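Thymidylate synthase 1 (Bacillus subtilis, PDB 1BKP) catalyses the reductive methylation of dUMP to dTMP with 5,10-methylenetetrahydrofolate as methyl donor and reductant, supplying a precursor for DNA synthesis. Local coordinates at residues 56-64 with 261-269; 65-73 with 85-93. All coordinates share one frame; numbering follows the deposited sequence.

Interaction 1: 56-64 with 261-269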
ATOM      1  N   ILE A  56      17.637  11.545   6.357  1.00 12.72           N
ATOM      2  CA  ILE A  56      18.503  11.797   5.227  1.00 13.22           C
ATOM      3  C   ILE A  56      19.792  11.085   5.498  1.00 13.29           C
ATOM      4  O   ILE A  56      20.143  10.764   6.679  1.00 14.99           O
ATOM      5  CB  ILE A  56      18.698  13.321   5.012  1.00 14.49           C
ATOM      6  CG1 ILE A  56      19.341  13.622   3.646  1.00 21.97           C
ATOM      7  CG2 ILE A  56      19.507  13.972   6.157  1.00 10.98           C
ATOM      8  CD1 ILE A  56      19.177  15.111   3.239  1.00 26.67           C
ATOM      9  N   LEU A  57      20.334  10.515   4.414  1.00 14.16           N
ATOM     10  CA  LEU A  57      21.591   9.782   4.581  1.00 16.58           C
ATOM     11  C   LEU A  57      22.766  10.719   4.832  1.00 14.91           C
ATOM     12  O   LEU A  57      22.781  11.826   4.269  1.00 15.33           O
ATOM     13  CB  LEU A  57      21.969   9.029   3.307  1.00 18.18           C
ATOM     14  CG  LEU A  57      21.074   7.845   2.862  1.00 24.12           C
ATOM     15  CD1 LEU A  57      21.898   7.000   1.829  1.00 23.26           C
ATOM     16  CD2 LEU A  57      20.618   7.036   4.161  1.00 22.25           C
ATOM     17  N   THR A  58      23.748  10.274   5.632  1.00 15.18           N
ATOM     18  CA  THR A  58      24.968  11.079   5.760  1.00 15.01           C
ATOM     19  C   THR A  58      26.188  10.330   5.137  1.00 17.56           C
ATOM     20  O   THR A  58      27.310  10.872   5.058  1.00 18.04           O
ATOM     21  CB  THR A  58      25.254  11.463   7.133  1.00  8.96           C
ATOM     22  OG1 THR A  58      25.562  10.302   7.926  1.00 11.99           O
ATOM     23  CG2 THR A  58      24.062  12.343   7.716  1.00 18.65           C
ATOM     24  N   THR A  59      25.989   9.077   4.735  1.00 16.92           N
ATOM     25  CA  THR A  59      27.092   8.325   4.156  1.00 20.64           C
ATOM     26  C   THR A  59      27.379   8.723   2.697  1.00 19.09           C
ATOM     27  O   THR A  59      28.328   8.254   2.102  1.00 19.71           O
ATOM     28  CB  THR A  59      26.951   6.791   4.285  1.00 17.67           C
ATOM     29  OG1 THR A  59      25.755   6.462   3.645  1.00 16.35           O
ATOM     30  CG2 THR A  59      26.920   6.318   5.812  1.00 14.62           C
ATOM     31  N   LYS A  60      26.471   9.491   2.107  1.00 17.82           N
ATOM     32  CA  LYS A  60      26.675  10.079   0.775  1.00 19.70           C
ATOM     33  C   LYS A  60      25.729  11.272   0.718  1.00 19.62           C
ATOM     34  O   LYS A  60      24.829  11.383   1.542  1.00 19.77           O
ATOM     35  CB  LYS A  60      26.346   9.099  -0.364  1.00 24.93           C
ATOM     36  CG  LYS A  60      24.869   8.883  -0.621  1.00 21.58           C
ATOM     37  CD  LYS A  60      24.585   8.212  -1.920  1.00 19.45           C
ATOM     38  CE  LYS A  60      23.010   8.041  -2.129  1.00 24.10           C
ATOM     39  NZ  LYS A  60      22.615   7.227  -3.372  1.00 19.68           N
ATOM     40  N   LYS A  61      25.969  12.232  -0.177  1.00 19.26           N
ATOM     41  CA  LYS A  61      25.096  13.377  -0.217  1.00 21.64           C
ATOM     42  C   LYS A  61      23.824  13.066  -1.004  1.00 22.53           C
ATOM     43  O   LYS A  61      23.878  12.480  -2.066  1.00 26.54           O
ATOM     44  CB  LYS A  61      25.775  14.528  -0.941  1.00 26.07           C
ATOM     45  CG  LYS A  61      24.913  15.728  -1.066  1.00 27.35           C
ATOM     46  CD  LYS A  61      25.670  16.746  -1.965  1.00 41.08           C
ATOM     47  CE  LYS A  61      24.935  18.080  -2.036  1.00 56.36           C
ATOM     48  NZ  LYS A  61      24.951  18.820  -0.756  1.00 62.75           N
ATOM     49  N   VAL A  62      22.681  13.410  -0.474  1.00 18.41           N
ATOM     50  CA  VAL A  62      21.442  13.164  -1.232  1.00 17.72           C
ATOM     51  C   VAL A  62      21.159  14.465  -1.977  1.00 17.56           C
ATOM     52  O   VAL A  62      21.328  15.559  -1.398  1.00 20.72           O
ATOM     53  CB  VAL A  62      20.278  12.849  -0.259  1.00 18.28           C
ATOM     54  CG1 VAL A  62      18.918  12.869  -0.999  1.00 18.99           C
ATOM     55  CG2 VAL A  62      20.510  11.402   0.365  1.00 18.05           C
ATOM     56  N   ALA A  63      20.508  14.356  -3.123  1.00 14.82           N
ATOM     57  CA  ALA A  63      20.265  15.573  -3.935  1.00 14.67           C
ATOM     58  C   ALA A  63      19.010  16.232  -3.384  1.00 15.16           C
ATOM     59  O   ALA A  63      18.005  16.216  -4.026  1.00 14.89           O
ATOM     60  CB  ALA A  63      20.036  15.134  -5.350  1.00 13.36           C
ATOM     61  N   TRP A  64      19.103  16.826  -2.202  1.00 18.23           N
ATOM     62  CA  TRP A  64      17.955  17.372  -1.546  1.00 21.02           C
ATOM     63  C   TRP A  64      17.170  18.436  -2.260  1.00 19.52           C
ATOM     64  O   TRP A  64      15.990  18.439  -2.168  1.00 20.94           O
ATOM     65  CB  TRP A  64      18.352  17.799  -0.142  1.00 23.78           C
ATOM     66  CG  TRP A  64      19.199  19.064  -0.105  1.00 25.50           C
ATOM     67  CD1 TRP A  64      20.591  19.153  -0.192  1.00 25.78           C
ATOM     68  CD2 TRP A  64      18.710  20.388   0.090  1.00 26.47           C
ATOM     69  NE1 TRP A  64      20.974  20.481  -0.048  1.00 26.68           N
ATOM     70  CE2 TRP A  64      19.841  21.251   0.135  1.00 27.29           C
ATOM     71  CE3 TRP A  64      17.410  20.953   0.233  1.00 26.33           C
ATOM     72  CZ2 TRP A  64      19.699  22.620   0.317  1.00 25.91           C
ATOM     73  CZ3 TRP A  64      17.273  22.314   0.423  1.00 25.99           C
ATOM     74  CH2 TRP A  64      18.422  23.135   0.462  1.00 26.25           C
ATOM     75  N   PHE A 261      13.061  26.490   1.813  1.00 19.82           N
ATOM     76  CA  PHE A 261      13.602  25.290   2.415  1.00 19.76           C
ATOM     77  C   PHE A 261      15.124  25.424   2.474  1.00 22.01           C
ATOM     78  O   PHE A 261      15.712  25.731   1.488  1.00 25.12           O
ATOM     79  CB  PHE A 261      13.288  24.108   1.471  1.00 17.90           C
ATOM     80  CG  PHE A 261      11.801  23.839   1.301  1.00 15.43           C
ATOM     81  CD1 PHE A 261      11.116  23.091   2.238  1.00 16.54           C
ATOM     82  CD2 PHE A 261      11.130  24.365   0.255  1.00 16.57           C
ATOM     83  CE1 PHE A 261       9.729  22.884   2.121  1.00 17.26           C
ATOM     84  CE2 PHE A 261       9.719  24.170   0.083  1.00 17.92           C
ATOM     85  CZ  PHE A 261       9.008  23.402   1.069  1.00 17.51           C
ATOM     86  N   LYS A 262      15.761  25.089   3.574  1.00 23.78           N
ATOM     87  CA  LYS A 262      17.204  25.171   3.604  1.00 26.19           C
ATOM     88  C   LYS A 262      17.625  24.102   4.612  1.00 25.25           C
ATOM     89  O   LYS A 262      17.003  23.984   5.659  1.00 25.11           O
ATOM     90  CB  LYS A 262      17.610  26.617   4.058  1.00 37.19           C
ATOM     91  CG  LYS A 262      18.690  26.714   5.078  1.00 55.06           C
ATOM     92  CD  LYS A 262      18.913  28.178   5.478  1.00 76.89           C
ATOM     93  CE  LYS A 262      20.372  28.436   5.907  1.00 93.02           C
ATOM     94  NZ  LYS A 262      20.707  29.903   5.960  1.00 97.33           N
ATOM     95  N   LEU A 263      18.619  23.296   4.239  1.00 22.72           N
ATOM     96  CA  LEU A 263      19.194  22.275   5.064  1.00 22.78           C
ATOM     97  C   LEU A 263      20.350  22.891   5.718  1.00 22.61           C
ATOM     98  O   LEU A 263      21.235  23.356   5.042  1.00 27.70           O
ATOM     99  CB  LEU A 263      19.720  21.193   4.173  1.00 24.53           C
ATOM    100  CG  LEU A 263      19.614  19.757   4.611  1.00 25.52           C
ATOM    101  CD1 LEU A 263      18.184  19.498   5.202  1.00 21.48           C
ATOM    102  CD2 LEU A 263      19.942  18.860   3.380  1.00 24.82           C
ATOM    103  N   ILE A 264      20.479  22.731   7.008  1.00 22.97           N
ATOM    104  CA  ILE A 264      21.529  23.368   7.738  1.00 24.67           C
ATOM    105  C   ILE A 264      22.408  22.381   8.400  1.00 24.97           C
ATOM    106  O   ILE A 264      21.968  21.498   9.119  1.00 25.81           O
ATOM    107  CB  ILE A 264      20.894  24.245   8.891  1.00 28.32           C
ATOM    108  CG1 ILE A 264      20.019  25.351   8.301  1.00 29.23           C
ATOM    109  CG2 ILE A 264      21.942  24.796   9.839  1.00 29.89           C
ATOM    110  CD1 ILE A 264      18.900  25.646   9.256  1.00 36.30           C
ATOM    111  N   ASN A 265      23.694  22.609   8.228  1.00 24.98           N
ATOM    112  CA  ASN A 265      24.727  21.766   8.831  1.00 23.18           C
ATOM    113  C   ASN A 265      24.685  20.335   8.233  1.00 19.62           C
ATOM    114  O   ASN A 265      24.944  19.345   8.928  1.00 21.81           O
ATOM    115  CB  ASN A 265      24.523  21.720  10.342  1.00 36.73           C
ATOM    116  CG  ASN A 265      25.625  20.989  11.051  1.00 69.97           C
ATOM    117  OD1 ASN A 265      26.810  21.266  10.854  1.00 77.09           O
ATOM    118  ND2 ASN A 265      25.243  20.000  11.849  1.00 82.85           N
ATOM    119  N   TYR A 266      24.505  20.261   6.924  1.00 18.00           N
ATOM    120  CA  TYR A 266      24.477  18.905   6.322  1.00 18.74           C
ATOM    121  C   TYR A 266      25.878  18.348   6.049  1.00 20.42           C
ATOM    122  O   TYR A 266      26.469  18.731   5.074  1.00 22.95           O
ATOM    123  CB  TYR A 266      23.682  18.957   5.036  1.00 17.52           C
ATOM    124  CG  TYR A 266      23.441  17.607   4.373  1.00 18.95           C
ATOM    125  CD1 TYR A 266      23.575  16.378   5.072  1.00 18.72           C
ATOM    126  CD2 TYR A 266      23.072  17.558   3.018  1.00 20.34           C
ATOM    127  CE1 TYR A 266      23.342  15.120   4.452  1.00 11.47           C
ATOM    128  CE2 TYR A 266      22.840  16.316   2.368  1.00 19.06           C
ATOM    129  CZ  TYR A 266      22.995  15.094   3.124  1.00 16.12           C
ATOM    130  OH  TYR A 266      22.828  13.893   2.480  1.00 16.87           O
ATOM    131  N   LYS A 267      26.430  17.505   6.927  1.00 19.40           N
ATOM    132  CA  LYS A 267      27.748  16.904   6.683  1.00 22.29           C
ATOM    133  C   LYS A 267      27.474  15.502   6.101  1.00 23.00           C
ATOM    134  O   LYS A 267      26.535  14.831   6.553  1.00 21.64           O
ATOM    135  CB  LYS A 267      28.524  16.701   7.987  1.00 27.54           C
ATOM    136  CG  LYS A 267      29.004  17.932   8.654  1.00 46.20           C
ATOM    137  CD  LYS A 267      29.707  17.494   9.944  1.00 66.81           C
ATOM    138  CE  LYS A 267      30.333  18.676  10.663  1.00 89.31           C
ATOM    139  NZ  LYS A 267      31.150  18.251  11.852  1.00100.00           N
ATOM    140  N   HIS A 268      28.275  15.050   5.154  1.00 21.18           N
ATOM    141  CA  HIS A 268      28.033  13.727   4.542  1.00 20.18           C
ATOM    142  C   HIS A 268      29.357  13.213   3.946  1.00 21.38           C
ATOM    143  O   HIS A 268      30.307  14.010   3.857  1.00 20.19           O
ATOM    144  CB  HIS A 268      27.052  13.926   3.424  1.00 19.81           C
ATOM    145  CG  HIS A 268      27.478  15.004   2.476  1.00 21.71           C
ATOM    146  ND1 HIS A 268      28.409  14.778   1.466  1.00 23.64           N
ATOM    147  CD2 HIS A 268      27.114  16.300   2.361  1.00 22.01           C
ATOM    148  CE1 HIS A 268      28.602  15.885   0.781  1.00 23.10           C
ATOM    149  NE2 HIS A 268      27.839  16.827   1.306  1.00 22.97           N
ATOM    150  N   GLY A 269      29.427  11.916   3.608  1.00 18.65           N
ATOM    151  CA  GLY A 269      30.667  11.351   3.021  1.00 17.16           C
ATOM    152  C   GLY A 269      30.827  11.770   1.549  1.00 16.19           C
ATOM    153  O   GLY A 269      30.006  12.504   0.949  1.00 15.25           O
TER
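The loop leading into helix 64-75 is pinned to strand 261-264 and the turn after it chiefly through Tyr266, whose hydroxyl meets two backbone groups of 56-64. Tyr266 OH donates to Leu57 O at 2.7 Å, almost in line with the carbonyl (C=O...donor angle 166°), and accepts from Val62 N at 3.0 Å. CG of Tyr266 lies trans to its backbone N (chi1 -174°), which sends the ring across to the loop; Ile56 CD1 approaches the ring obliquely in an off-centre CH-pi contact, 4.2 Å from its centroid. A phenylalanine here would probably leave Leu57 O and Val62 N without this shared partner. Strand 261-264 pairs antiparallel with 243-246 in a small two-stranded sheet, and its Leu263 packs on the first residue of the helix: Leu263 CD2 lies 3.6 Å from the centroid of the five-membered ring of Trp64, over the face, 12° off the normal. Ile56 CD1 meets the same Leu263 methyl tip to tip. Beyond the tyrosine, Lys61 CB stands over the centre of the His268 ring, 3.6 Å from its centroid. That ring is held by a bond from His268 ND1 to Gly269 O (2.8 Å), while Gly269 N donates to Thr58 O at 2.8 Å.

Interaction 2: 65-73 with 85-93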
ATOM      1  N   LYS A  65      17.823  19.387  -2.912  1.00 18.66           N
ATOM      2  CA  LYS A  65      17.127  20.448  -3.666  1.00 17.18           C
ATOM      3  C   LYS A  65      16.315  19.901  -4.825  1.00 18.17           C
ATOM      4  O   LYS A  65      15.198  20.329  -5.049  1.00 18.72           O
ATOM      5  CB  LYS A  65      18.137  21.449  -4.182  1.00 19.70           C
ATOM      6  CG  LYS A  65      18.609  22.429  -3.145  1.00 35.02           C
ATOM      7  CD  LYS A  65      19.146  23.699  -3.866  1.00 50.89           C
ATOM      8  CE  LYS A  65      19.939  24.605  -2.962  1.00 54.56           C
ATOM      9  NZ  LYS A  65      20.700  25.603  -3.743  1.00 51.58           N
ATOM     10  N   THR A  66      16.932  19.055  -5.662  1.00 18.79           N
ATOM     11  CA  THR A  66      16.264  18.379  -6.777  1.00 16.67           C
ATOM     12  C   THR A  66      15.040  17.578  -6.265  1.00 11.57           C
ATOM     13  O   THR A  66      13.989  17.611  -6.887  1.00 12.91           O
ATOM     14  CB  THR A  66      17.208  17.389  -7.380  1.00 20.97           C
ATOM     15  OG1 THR A  66      18.339  18.155  -7.792  1.00 26.56           O
ATOM     16  CG2 THR A  66      16.584  16.660  -8.566  1.00 17.30           C
ATOM     17  N   ALA A  67      15.167  16.950  -5.107  1.00 11.87           N
ATOM     18  CA  ALA A  67      14.015  16.189  -4.549  1.00 11.44           C
ATOM     19  C   ALA A  67      12.845  17.098  -4.244  1.00 12.68           C
ATOM     20  O   ALA A  67      11.676  16.714  -4.532  1.00 13.51           O
ATOM     21  CB  ALA A  67      14.463  15.447  -3.280  1.00 11.89           C
ATOM     22  N   ILE A  68      13.124  18.269  -3.605  1.00 14.80           N
ATOM     23  CA  ILE A  68      12.066  19.233  -3.344  1.00 14.21           C
ATOM     24  C   ILE A  68      11.502  19.828  -4.613  1.00 13.99           C
ATOM     25  O   ILE A  68      10.282  20.010  -4.723  1.00 14.82           O
ATOM     26  CB  ILE A  68      12.497  20.291  -2.355  1.00 14.04           C
ATOM     27  CG1 ILE A  68      12.858  19.556  -1.083  1.00 11.94           C
ATOM     28  CG2 ILE A  68      11.424  21.353  -2.136  1.00 13.30           C
ATOM     29  CD1 ILE A  68      13.463  20.493   0.021  1.00 12.82           C
ATOM     30  N   LYS A  69      12.356  20.094  -5.605  1.00 14.43           N
ATOM     31  CA  LYS A  69      11.801  20.599  -6.886  1.00 13.83           C
ATOM     32  C   LYS A  69      10.808  19.653  -7.549  1.00 13.48           C
ATOM     33  O   LYS A  69       9.730  20.134  -8.034  1.00 14.86           O
ATOM     34  CB  LYS A  69      12.901  21.048  -7.875  1.00 15.58           C
ATOM     35  CG  LYS A  69      13.620  22.323  -7.448  1.00 15.72           C
ATOM     36  CD  LYS A  69      14.873  22.475  -8.299  1.00 17.59           C
ATOM     37  CE  LYS A  69      15.566  23.787  -8.007  1.00 32.61           C
ATOM     38  NZ  LYS A  69      16.857  23.857  -8.743  1.00 44.18           N
ATOM     39  N   GLU A  70      11.184  18.352  -7.636  1.00 11.78           N
ATOM     40  CA  GLU A  70      10.316  17.329  -8.245  1.00 11.98           C
ATOM     41  C   GLU A  70       9.075  17.198  -7.390  1.00 11.04           C
ATOM     42  O   GLU A  70       7.985  17.120  -7.924  1.00 12.48           O
ATOM     43  CB  GLU A  70      11.031  15.994  -8.297  1.00 11.95           C
ATOM     44  CG  GLU A  70      10.256  14.919  -8.947  1.00 14.56           C
ATOM     45  CD  GLU A  70      10.984  13.615  -8.758  1.00 19.84           C
ATOM     46  OE1 GLU A  70      11.984  13.416  -9.472  1.00 36.83           O
ATOM     47  OE2 GLU A  70      10.707  12.925  -7.772  1.00 21.01           O
ATOM     48  N   LEU A  71       9.221  17.229  -6.068  1.00 11.73           N
ATOM     49  CA  LEU A  71       7.992  17.191  -5.205  1.00 13.37           C
ATOM     50  C   LEU A  71       7.022  18.325  -5.551  1.00 13.93           C
ATOM     51  O   LEU A  71       5.835  18.103  -5.730  1.00 15.06           O
ATOM     52  CB  LEU A  71       8.401  17.269  -3.735  1.00 13.03           C
ATOM     53  CG  LEU A  71       7.206  17.113  -2.768  1.00 17.03           C
ATOM     54  CD1 LEU A  71       6.775  15.630  -2.708  1.00 15.71           C
ATOM     55  CD2 LEU A  71       7.606  17.653  -1.412  1.00 19.54           C
ATOM     56  N   LEU A  72       7.517  19.570  -5.706  1.00 15.31           N
ATOM     57  CA  LEU A  72       6.617  20.707  -6.008  1.00 15.75           C
ATOM     58  C   LEU A  72       5.946  20.600  -7.381  1.00 14.22           C
ATOM     59  O   LEU A  72       4.777  20.913  -7.538  1.00 14.41           O
ATOM     60  CB  LEU A  72       7.379  22.043  -5.918  1.00 16.60           C
ATOM     61  CG  LEU A  72       7.975  22.326  -4.515  1.00 17.62           C
ATOM     62  CD1 LEU A  72       8.982  23.586  -4.577  1.00 19.42           C
ATOM     63  CD2 LEU A  72       6.780  22.635  -3.574  1.00 21.02           C
ATOM     64  N   TRP A  73       6.684  20.077  -8.349  1.00 14.03           N
ATOM     65  CA  TRP A  73       6.205  19.918  -9.714  1.00 13.40           C
ATOM     66  C   TRP A  73       4.999  18.921  -9.636  1.00 12.97           C
ATOM     67  O   TRP A  73       3.982  19.089 -10.317  1.00 13.59           O
ATOM     68  CB  TRP A  73       7.339  19.270 -10.548  1.00 13.07           C
ATOM     69  CG  TRP A  73       6.997  18.908 -11.947  1.00 13.73           C
ATOM     70  CD1 TRP A  73       6.465  19.720 -12.892  1.00 13.53           C
ATOM     71  CD2 TRP A  73       7.181  17.627 -12.582  1.00 15.48           C
ATOM     72  NE1 TRP A  73       6.296  19.036 -14.089  1.00 12.74           N
ATOM     73  CE2 TRP A  73       6.757  17.758 -13.924  1.00 14.78           C
ATOM     74  CE3 TRP A  73       7.675  16.402 -12.156  1.00 16.83           C
ATOM     75  CZ2 TRP A  73       6.815  16.709 -14.825  1.00 17.54           C
ATOM     76  CZ3 TRP A  73       7.734  15.331 -13.075  1.00 16.30           C
ATOM     77  CH2 TRP A  73       7.320  15.491 -14.360  1.00 17.04           C
ATOM     78  N   LEU A  85       9.428  21.448 -15.420  1.00 25.68           N
ATOM     79  CA  LEU A  85      10.508  20.990 -14.571  1.00 25.45           C
ATOM     80  C   LEU A  85      11.846  21.536 -15.098  1.00 25.92           C
ATOM     81  O   LEU A  85      12.743  21.930 -14.306  1.00 25.03           O
ATOM     82  CB  LEU A  85      10.448  19.450 -14.557  1.00 25.28           C
ATOM     83  CG  LEU A  85      11.198  18.687 -13.472  1.00 26.67           C
ATOM     84  CD1 LEU A  85      10.879  19.126 -12.028  1.00 22.91           C
ATOM     85  CD2 LEU A  85      10.838  17.242 -13.712  1.00 30.65           C
ATOM     86  N   ASN A  86      11.966  21.688 -16.416  1.00 26.55           N
ATOM     87  CA  ASN A  86      13.217  22.222 -16.963  1.00 29.19           C
ATOM     88  C   ASN A  86      13.453  23.645 -16.508  1.00 34.36           C
ATOM     89  O   ASN A  86      14.620  24.004 -16.245  1.00 33.07           O
ATOM     90  CB  ASN A  86      13.248  22.158 -18.497  1.00 24.02           C
ATOM     91  CG  ASN A  86      13.396  20.766 -19.041  1.00 24.20           C
ATOM     92  OD1 ASN A  86      12.967  20.510 -20.155  1.00 31.12           O
ATOM     93  ND2 ASN A  86      13.943  19.837 -18.250  1.00 23.26           N
ATOM     94  N   MET A  87      12.375  24.431 -16.354  1.00 37.82           N
ATOM     95  CA  MET A  87      12.446  25.815 -15.861  1.00 42.02           C
ATOM     96  C   MET A  87      12.984  25.912 -14.431  1.00 40.67           C
ATOM     97  O   MET A  87      13.452  26.963 -14.035  1.00 43.53           O
ATOM     98  CB  MET A  87      11.076  26.505 -15.894  1.00 46.94           C
ATOM     99  CG  MET A  87      10.802  27.386 -17.135  1.00 53.79           C
ATOM    100  SD  MET A  87       8.988  27.712 -17.467  1.00 59.98           S
ATOM    101  CE  MET A  87       8.392  28.360 -15.838  1.00 60.58           C
ATOM    102  N   MET A  88      12.906  24.835 -13.645  1.00 34.42           N
ATOM    103  CA  MET A  88      13.413  24.862 -12.297  1.00 31.88           C
ATOM    104  C   MET A  88      14.769  24.298 -12.344  1.00 29.41           C
ATOM    105  O   MET A  88      15.353  23.958 -11.281  1.00 27.28           O
ATOM    106  CB  MET A  88      12.547  24.020 -11.393  1.00 34.19           C
ATOM    107  CG  MET A  88      11.077  24.371 -11.415  1.00 37.70           C
ATOM    108  SD  MET A  88      10.103  23.138 -10.482  1.00 41.34           S
ATOM    109  CE  MET A  88      10.691  23.554  -8.906  1.00 42.22           C
ATOM    110  N   GLY A  89      15.275  24.170 -13.579  1.00 27.90           N
ATOM    111  CA  GLY A  89      16.575  23.641 -13.868  1.00 28.63           C
ATOM    112  C   GLY A  89      16.751  22.137 -13.661  1.00 32.37           C
ATOM    113  O   GLY A  89      17.836  21.690 -13.337  1.00 35.03           O
ATOM    114  N   VAL A  90      15.716  21.326 -13.832  1.00 31.53           N
ATOM    115  CA  VAL A  90      15.855  19.867 -13.584  1.00 30.71           C
ATOM    116  C   VAL A  90      15.625  19.131 -14.897  1.00 29.86           C
ATOM    117  O   VAL A  90      14.639  19.377 -15.574  1.00 28.57           O
ATOM    118  CB  VAL A  90      14.844  19.370 -12.491  1.00 30.37           C
ATOM    119  CG1 VAL A  90      14.775  17.869 -12.405  1.00 29.51           C
ATOM    120  CG2 VAL A  90      15.190  19.954 -11.183  1.00 29.93           C
ATOM    121  N   HIS A  91      16.539  18.198 -15.197  1.00 30.08           N
ATOM    122  CA  HIS A  91      16.539  17.446 -16.391  1.00 29.82           C
ATOM    123  C   HIS A  91      16.477  15.960 -16.218  1.00 32.04           C
ATOM    124  O   HIS A  91      16.445  15.268 -17.228  1.00 35.43           O
ATOM    125  CB  HIS A  91      17.771  17.780 -17.188  1.00 29.26           C
ATOM    126  CG  HIS A  91      17.731  19.142 -17.746  1.00 29.31           C
ATOM    127  ND1 HIS A  91      17.031  19.445 -18.898  1.00 29.58           N
ATOM    128  CD2 HIS A  91      18.190  20.319 -17.247  1.00 29.24           C
ATOM    129  CE1 HIS A  91      17.029  20.757 -19.066  1.00 29.76           C
ATOM    130  NE2 HIS A  91      17.731  21.311 -18.079  1.00 29.83           N
ATOM    131  N   ILE A  92      16.343  15.466 -14.975  1.00 31.31           N
ATOM    132  CA  ILE A  92      16.303  14.016 -14.776  1.00 29.75           C
ATOM    133  C   ILE A  92      15.107  13.335 -15.368  1.00 28.27           C
ATOM    134  O   ILE A  92      15.060  12.107 -15.312  1.00 30.79           O
ATOM    135  CB  ILE A  92      16.367  13.592 -13.275  1.00 31.93           C
ATOM    136  CG1 ILE A  92      15.100  14.087 -12.551  1.00 35.12           C
ATOM    137  CG2 ILE A  92      17.568  14.218 -12.614  1.00 33.35           C
ATOM    138  CD1 ILE A  92      15.013  13.668 -11.095  1.00 43.65           C
ATOM    139  N   TRP A  93      14.075  14.078 -15.792  1.00 25.92           N
ATOM    140  CA  TRP A  93      12.927  13.393 -16.406  1.00 26.92           C
ATOM    141  C   TRP A  93      12.904  13.495 -17.936  1.00 27.29           C
ATOM    142  O   TRP A  93      11.927  13.060 -18.561  1.00 24.96           O
ATOM    143  CB  TRP A  93      11.623  13.972 -15.893  1.00 27.55           C
ATOM    144  CG  TRP A  93      11.394  13.644 -14.470  1.00 28.97           C
ATOM    145  CD1 TRP A  93      12.082  14.134 -13.371  1.00 29.04           C
ATOM    146  CD2 TRP A  93      10.325  12.844 -13.950  1.00 30.39           C
ATOM    147  NE1 TRP A  93      11.458  13.718 -12.205  1.00 29.88           N
ATOM    148  CE2 TRP A  93      10.379  12.932 -12.532  1.00 30.04           C
ATOM    149  CE3 TRP A  93       9.332  12.072 -14.534  1.00 32.53           C
ATOM    150  CZ2 TRP A  93       9.461  12.280 -11.701  1.00 32.06           C
ATOM    151  CZ3 TRP A  93       8.420  11.409 -13.705  1.00 33.30           C
ATOM    152  CH2 TRP A  93       8.495  11.524 -12.293  1.00 32.79           C
TER
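Trp73 and Leu85, Glu70 and Trp93, and Lys69 and Met88 join one side of helix 64-75 to the end of helix 82-86 and the loop that follows. That short helix closes in a Schellman motif: Val90 N bonds to Leu85 O and Gly89 N to Asn86 O, with Gly89, at positive phi, as the C-prime residue. The reversal lets Leu85 before the turn, Met88 within it, and Val90 and Trp93 after it face the same helix.

The aromatic contacts centre on Trp73. Its CG is trans to the backbone N (chi1 174°), directing the indole toward 85-93, where Leu85 CD2 lies over the face of the six-membered ring, 3.7 Å from the centroid. The edge of this indole in turn points at the face of Trp93 in a T-shaped pair, the planes 71° apart and the six-membered centroids separated by 4.9 Å. Trp73 CZ3 is the atom over the Trp93 face, 3.6 Å from Trp93 CE2. Tyr107 makes a further edge-to-face pair with Trp93, whose side chain lies about 8 Å from that of the catalytic Cys160.

Among the apolar contacts of the lysine, Met88 CE presses closely on CB and CG of Lys69, and Val90 CG2 lies 3.8 Å from Lys69 CD.

Two polar bonds flank this packing. The extended Lys69 chain runs past Met88 in the opposite direction and donates from NZ to Met88 O at 3.0 Å. On the buried side, Trp93 NE1 gives its hydrogen to Glu70 OE1 at 2.8 Å, with the oxygen near the indole plane but the donor 37° out of the carboxylate plane.

Helix 64-75 connects the two contacts: interaction 1 ends on its first residue, Trp64, and segment 65-73 of interaction 2 follows directly. Along the chain the order is 56-64, 65-73, 85-93 and 261-269, placing interaction 2 wholly between the two halves of interaction 1. Their centres are 18 Å apart, yet they touch where Phe261 CD2 packs 3.9 Å from Ile68 CG2. Helix 188-206 borders both, through Phe193 on Trp64 and Phe190 on Glu70. The helix is thus anchored at its start to the small sheet of 243-246 and 261-264, and farther along to the loop bearing Trp93, a residue close to the catalytic Cys160.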